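Local coordinates for protein transmembrane oligosaccharyl transferase (Archaeoglobus fulgidus, PDB 3WAJ) that is a membrane-embedded archaeal oligosaccharyl transferase of the STT3/AglB family, with a helical transmembrane region of GT-C type that holds a zinc ion, at residues 40-52 against 100-112. Numbering follows the deposited sequence.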
# COMPACT_ATOMS: atom_id res chain seq x y z
N THR A 40 -4.03 -16.46 -12.66
CA THR A 40 -2.59 -16.49 -12.45
C THR A 40 -2.39 -16.73 -10.96
O THR A 40 -3.37 -16.82 -10.22
CB THR A 40 -1.93 -15.15 -12.84
OG1 THR A 40 -0.53 -15.32 -13.04
CG2 THR A 40 -2.16 -14.11 -11.75
N VAL A 41 -1.15 -16.83 -10.48
CA VAL A 41 -0.98 -16.83 -9.03
C VAL A 41 -0.82 -15.39 -8.62
O VAL A 41 0.08 -14.68 -9.07
CB VAL A 41 0.12 -17.79 -8.47
CG1 VAL A 41 1.22 -17.97 -9.43
CG2 VAL A 41 0.65 -17.30 -7.09
N ARG A 42 -1.73 -14.97 -7.76
CA ARG A 42 -2.07 -13.57 -7.63
C ARG A 42 -1.81 -13.13 -6.21
O ARG A 42 -2.59 -13.41 -5.31
CB ARG A 42 -3.55 -13.43 -8.01
CG ARG A 42 -4.17 -12.11 -7.74
CD ARG A 42 -5.65 -12.13 -8.13
NE ARG A 42 -6.23 -10.82 -7.87
CZ ARG A 42 -7.09 -10.57 -6.91
NH1 ARG A 42 -7.51 -11.56 -6.13
NH2 ARG A 42 -7.55 -9.33 -6.73
N LEU A 43 -0.67 -12.46 -6.01
CA LEU A 43 -0.26 -11.94 -4.71
C LEU A 43 -1.17 -10.77 -4.37
O LEU A 43 -1.72 -10.14 -5.26
CB LEU A 43 1.22 -11.47 -4.76
CG LEU A 43 2.29 -12.53 -5.07
CD1 LEU A 43 3.69 -11.90 -5.21
CD2 LEU A 43 2.31 -13.62 -4.01
N GLY A 44 -1.33 -10.49 -3.08
CA GLY A 44 -2.24 -9.44 -2.65
C GLY A 44 -1.69 -8.04 -2.82
O GLY A 44 -0.47 -7.85 -3.03
N GLY A 45 -2.59 -7.06 -2.74
CA GLY A 45 -2.25 -5.65 -2.63
C GLY A 45 -1.19 -5.13 -3.60
O GLY A 45 -1.18 -5.49 -4.78
N ASN A 46 -0.31 -4.26 -3.10
CA ASN A 46 0.78 -3.75 -3.91
C ASN A 46 2.13 -4.21 -3.38
O ASN A 46 2.97 -4.70 -4.13
CB ASN A 46 0.75 -2.22 -3.93
CG ASN A 46 -0.60 -1.66 -4.27
OD1 ASN A 46 -1.25 -2.10 -5.22
ND2 ASN A 46 -1.03 -0.65 -3.50
N ASP A 47 2.35 -4.02 -2.08
CA ASP A 47 3.65 -4.32 -1.48
C ASP A 47 4.18 -5.76 -1.63
O ASP A 47 5.38 -5.95 -1.83
CB ASP A 47 3.70 -3.84 -0.02
CG ASP A 47 3.63 -2.33 0.09
OD1 ASP A 47 4.00 -1.64 -0.90
OD2 ASP A 47 3.23 -1.84 1.18
N PRO A 48 3.29 -6.77 -1.57
CA PRO A 48 3.80 -8.12 -1.86
C PRO A 48 4.40 -8.24 -3.26
O PRO A 48 5.31 -9.05 -3.46
CB PRO A 48 2.56 -9.01 -1.71
CG PRO A 48 1.68 -8.26 -0.73
CD PRO A 48 1.89 -6.81 -1.11
N TRP A 49 3.90 -7.48 -4.23
CA TRP A 49 4.52 -7.51 -5.55
C TRP A 49 5.96 -6.96 -5.53
O TRP A 49 6.80 -7.40 -6.32
CB TRP A 49 3.66 -6.79 -6.58
CG TRP A 49 2.36 -7.53 -6.77
CD1 TRP A 49 1.24 -7.42 -6.01
CD2 TRP A 49 2.08 -8.54 -7.77
NE1 TRP A 49 0.27 -8.29 -6.47
CE2 TRP A 49 0.76 -8.99 -7.55
CE3 TRP A 49 2.82 -9.11 -8.81
CZ2 TRP A 49 0.15 -9.97 -8.35
CZ3 TRP A 49 2.21 -10.09 -9.61
CH2 TRP A 49 0.89 -10.50 -9.37
N TYR A 50 6.23 -6.02 -4.64
CA TYR A 50 7.57 -5.45 -4.57
C TYR A 50 8.54 -6.39 -3.83
O TYR A 50 9.70 -6.50 -4.22
CB TYR A 50 7.56 -4.05 -3.93
CG TYR A 50 8.85 -3.34 -4.19
CD1 TYR A 50 9.15 -2.84 -5.46
CD2 TYR A 50 9.81 -3.20 -3.19
CE1 TYR A 50 10.34 -2.19 -5.73
CE2 TYR A 50 11.03 -2.54 -3.45
CZ TYR A 50 11.28 -2.04 -4.73
OH TYR A 50 12.47 -1.40 -5.01
N TYR A 51 8.06 -7.06 -2.78
CA TYR A 51 8.86 -8.14 -2.19
C TYR A 51 9.26 -9.14 -3.27
O TYR A 51 10.43 -9.50 -3.40
CB TYR A 51 8.15 -8.84 -1.02
CG TYR A 51 8.54 -8.18 0.26
CD1 TYR A 51 9.84 -8.24 0.72
CD2 TYR A 51 7.62 -7.41 0.98
CE1 TYR A 51 10.22 -7.57 1.87
CE2 TYR A 51 7.98 -6.76 2.13
CZ TYR A 51 9.28 -6.82 2.57
OH TYR A 51 9.63 -6.17 3.72
N TYR A 52 8.28 -9.53 -4.07
CA TYR A 52 8.47 -10.43 -5.19
C TYR A 52 9.59 -9.93 -6.10
O TYR A 52 10.50 -10.68 -6.44
CB TYR A 52 7.13 -10.55 -5.92
CG TYR A 52 7.12 -11.23 -7.26
CD1 TYR A 52 6.54 -10.59 -8.36
CD2 TYR A 52 7.63 -12.51 -7.44
CE1 TYR A 52 6.47 -11.19 -9.60
CE2 TYR A 52 7.58 -13.13 -8.71
CZ TYR A 52 6.99 -12.45 -9.77
OH TYR A 52 6.91 -13.03 -11.02
N THR A 100 12.37 -20.09 -8.75
CA THR A 100 13.21 -18.91 -8.75
C THR A 100 12.61 -17.67 -9.45
O THR A 100 13.16 -16.57 -9.37
CB THR A 100 14.59 -19.25 -9.32
OG1 THR A 100 14.42 -19.82 -10.62
CG2 THR A 100 15.29 -20.28 -8.41
N SER A 101 11.48 -17.85 -10.14
CA SER A 101 10.82 -16.75 -10.85
C SER A 101 9.36 -17.08 -11.17
O SER A 101 8.91 -18.19 -10.89
CB SER A 101 11.59 -16.36 -12.13
OG SER A 101 11.72 -17.47 -13.01
N GLY A 102 8.63 -16.12 -11.74
CA GLY A 102 7.27 -16.35 -12.23
C GLY A 102 6.27 -16.92 -11.23
O GLY A 102 6.38 -16.69 -10.01
N GLU A 103 5.31 -17.67 -11.77
CA GLU A 103 4.25 -18.33 -10.99
C GLU A 103 4.77 -19.19 -9.85
O GLU A 103 4.26 -19.12 -8.73
CB GLU A 103 3.37 -19.18 -11.91
CG GLU A 103 2.73 -18.39 -13.03
CD GLU A 103 1.44 -19.01 -13.54
OE1 GLU A 103 0.58 -19.36 -12.70
OE2 GLU A 103 1.28 -19.13 -14.78
N SER A 104 5.77 -20.02 -10.14
CA SER A 104 6.34 -20.90 -9.11
C SER A 104 6.83 -20.11 -7.90
O SER A 104 6.51 -20.46 -6.77
CB SER A 104 7.48 -21.73 -9.69
OG SER A 104 7.20 -22.08 -11.02
N LEU A 105 7.60 -19.05 -8.15
CA LEU A 105 8.11 -18.20 -7.08
C LEU A 105 6.95 -17.62 -6.29
O LEU A 105 6.91 -17.75 -5.06
CB LEU A 105 8.93 -17.05 -7.67
CG LEU A 105 10.11 -16.48 -6.88
CD1 LEU A 105 10.23 -14.98 -7.10
CD2 LEU A 105 10.05 -16.82 -5.39
N ARG A 106 6.01 -17.00 -7.00
CA ARG A 106 4.84 -16.37 -6.39
C ARG A 106 4.06 -17.33 -5.49
O ARG A 106 3.66 -16.97 -4.37
CB ARG A 106 3.92 -15.80 -7.49
CG ARG A 106 4.28 -14.36 -7.90
CD ARG A 106 3.32 -13.81 -8.94
NE ARG A 106 3.83 -14.05 -10.29
CZ ARG A 106 3.09 -14.34 -11.34
NH1 ARG A 106 1.78 -14.43 -11.23
NH2 ARG A 106 3.67 -14.53 -12.50
N ALA A 107 3.87 -18.55 -5.98
CA ALA A 107 3.18 -19.59 -5.21
C ALA A 107 3.87 -19.81 -3.87
O ALA A 107 3.23 -19.72 -2.80
CB ALA A 107 3.13 -20.88 -6.00
N VAL A 108 5.16 -20.11 -3.92
CA VAL A 108 5.94 -20.23 -2.68
C VAL A 108 5.77 -18.99 -1.79
O VAL A 108 5.37 -19.10 -0.63
CB VAL A 108 7.44 -20.53 -2.96
CG1 VAL A 108 8.25 -20.49 -1.67
CG2 VAL A 108 7.60 -21.90 -3.63
N LEU A 109 6.04 -17.80 -2.34
CA LEU A 109 5.92 -16.57 -1.57
C LEU A 109 4.53 -16.40 -0.97
O LEU A 109 4.39 -15.88 0.13
CB LEU A 109 6.27 -15.34 -2.42
CG LEU A 109 7.67 -15.38 -3.01
CD1 LEU A 109 7.98 -14.06 -3.70
CD2 LEU A 109 8.71 -15.70 -1.92
N ALA A 110 3.50 -16.86 -1.69
CA ALA A 110 2.11 -16.75 -1.22
C ALA A 110 1.88 -17.41 0.14
O ALA A 110 1.09 -16.92 0.95
CB ALA A 110 1.14 -17.32 -2.26
N PHE A 111 2.56 -18.53 0.38
CA PHE A 111 2.38 -19.27 1.62
C PHE A 111 3.07 -18.65 2.82
O PHE A 111 2.67 -18.87 3.95
CB PHE A 111 2.85 -20.71 1.46
CG PHE A 111 1.94 -21.54 0.63
CD1 PHE A 111 0.77 -22.04 1.18
CD2 PHE A 111 2.23 -21.79 -0.70
CE1 PHE A 111 -0.09 -22.81 0.40
CE2 PHE A 111 1.37 -22.55 -1.49
CZ PHE A 111 0.21 -23.06 -0.94
N ILE A 112 4.11 -17.87 2.56
CA ILE A 112 4.93 -17.31 3.62
C ILE A 112 4.18 -16.49 4.69
O ILE A 112 4.43 -16.68 5.89
CB ILE A 112 6.14 -16.55 3.04
CG1 ILE A 112 7.13 -17.56 2.47
CG2 ILE A 112 6.82 -15.65 4.11
CD1 ILE A 112 8.29 -16.96 1.70
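Arg-106 NH1 is gripped by two oxygens of the chain before helix 47-60. Arg-106 NH1 gives one hydrogen bond to Val-41 O at 2.8 Å, on a lone pair in the carbonyl plane. The other runs from Arg-106 NH1 to Thr-40 OG1 at 3.1 Å. Both acceptors lie close to the guanidinium plane, so they fix its rotation. Arg-106 NE adds a weak bond to Tyr-52 OH at 3.3 Å. The arginine chain is extended at chi2 but bends at chi3 (-93°), which turns its head toward these acceptors. Its aliphatic part is also used. Arg-106 CG sits over one face of the Tyr-52 ring, 3.8 Å from the centroid, in a CH-pi contact. Leu-43 CD1 meets the same methylene, 3.7 Å from Arg-106 CG.

This is knob-into-hole packing in the STT3 N-terminal region: Tyr-52 fits among Gly-102, Leu-105, Arg-106 and Leu-109 of helix 102-118. The two short helix segments cross at 121°. Leu-105 CD1 meets the ring edge, 3.6 Å from Tyr-52 CD2. Val-41 lies on the first turns of helix 102-118, its CG1 against Glu-103 and its CG2 against Arg-106 CB and Ala-107. Trp-49 NE1 bonds to Leu-43 O at 3.0 Å, from above the carbonyl plane. Asp-47 binds the zinc ion together with Asp-161 and His-163.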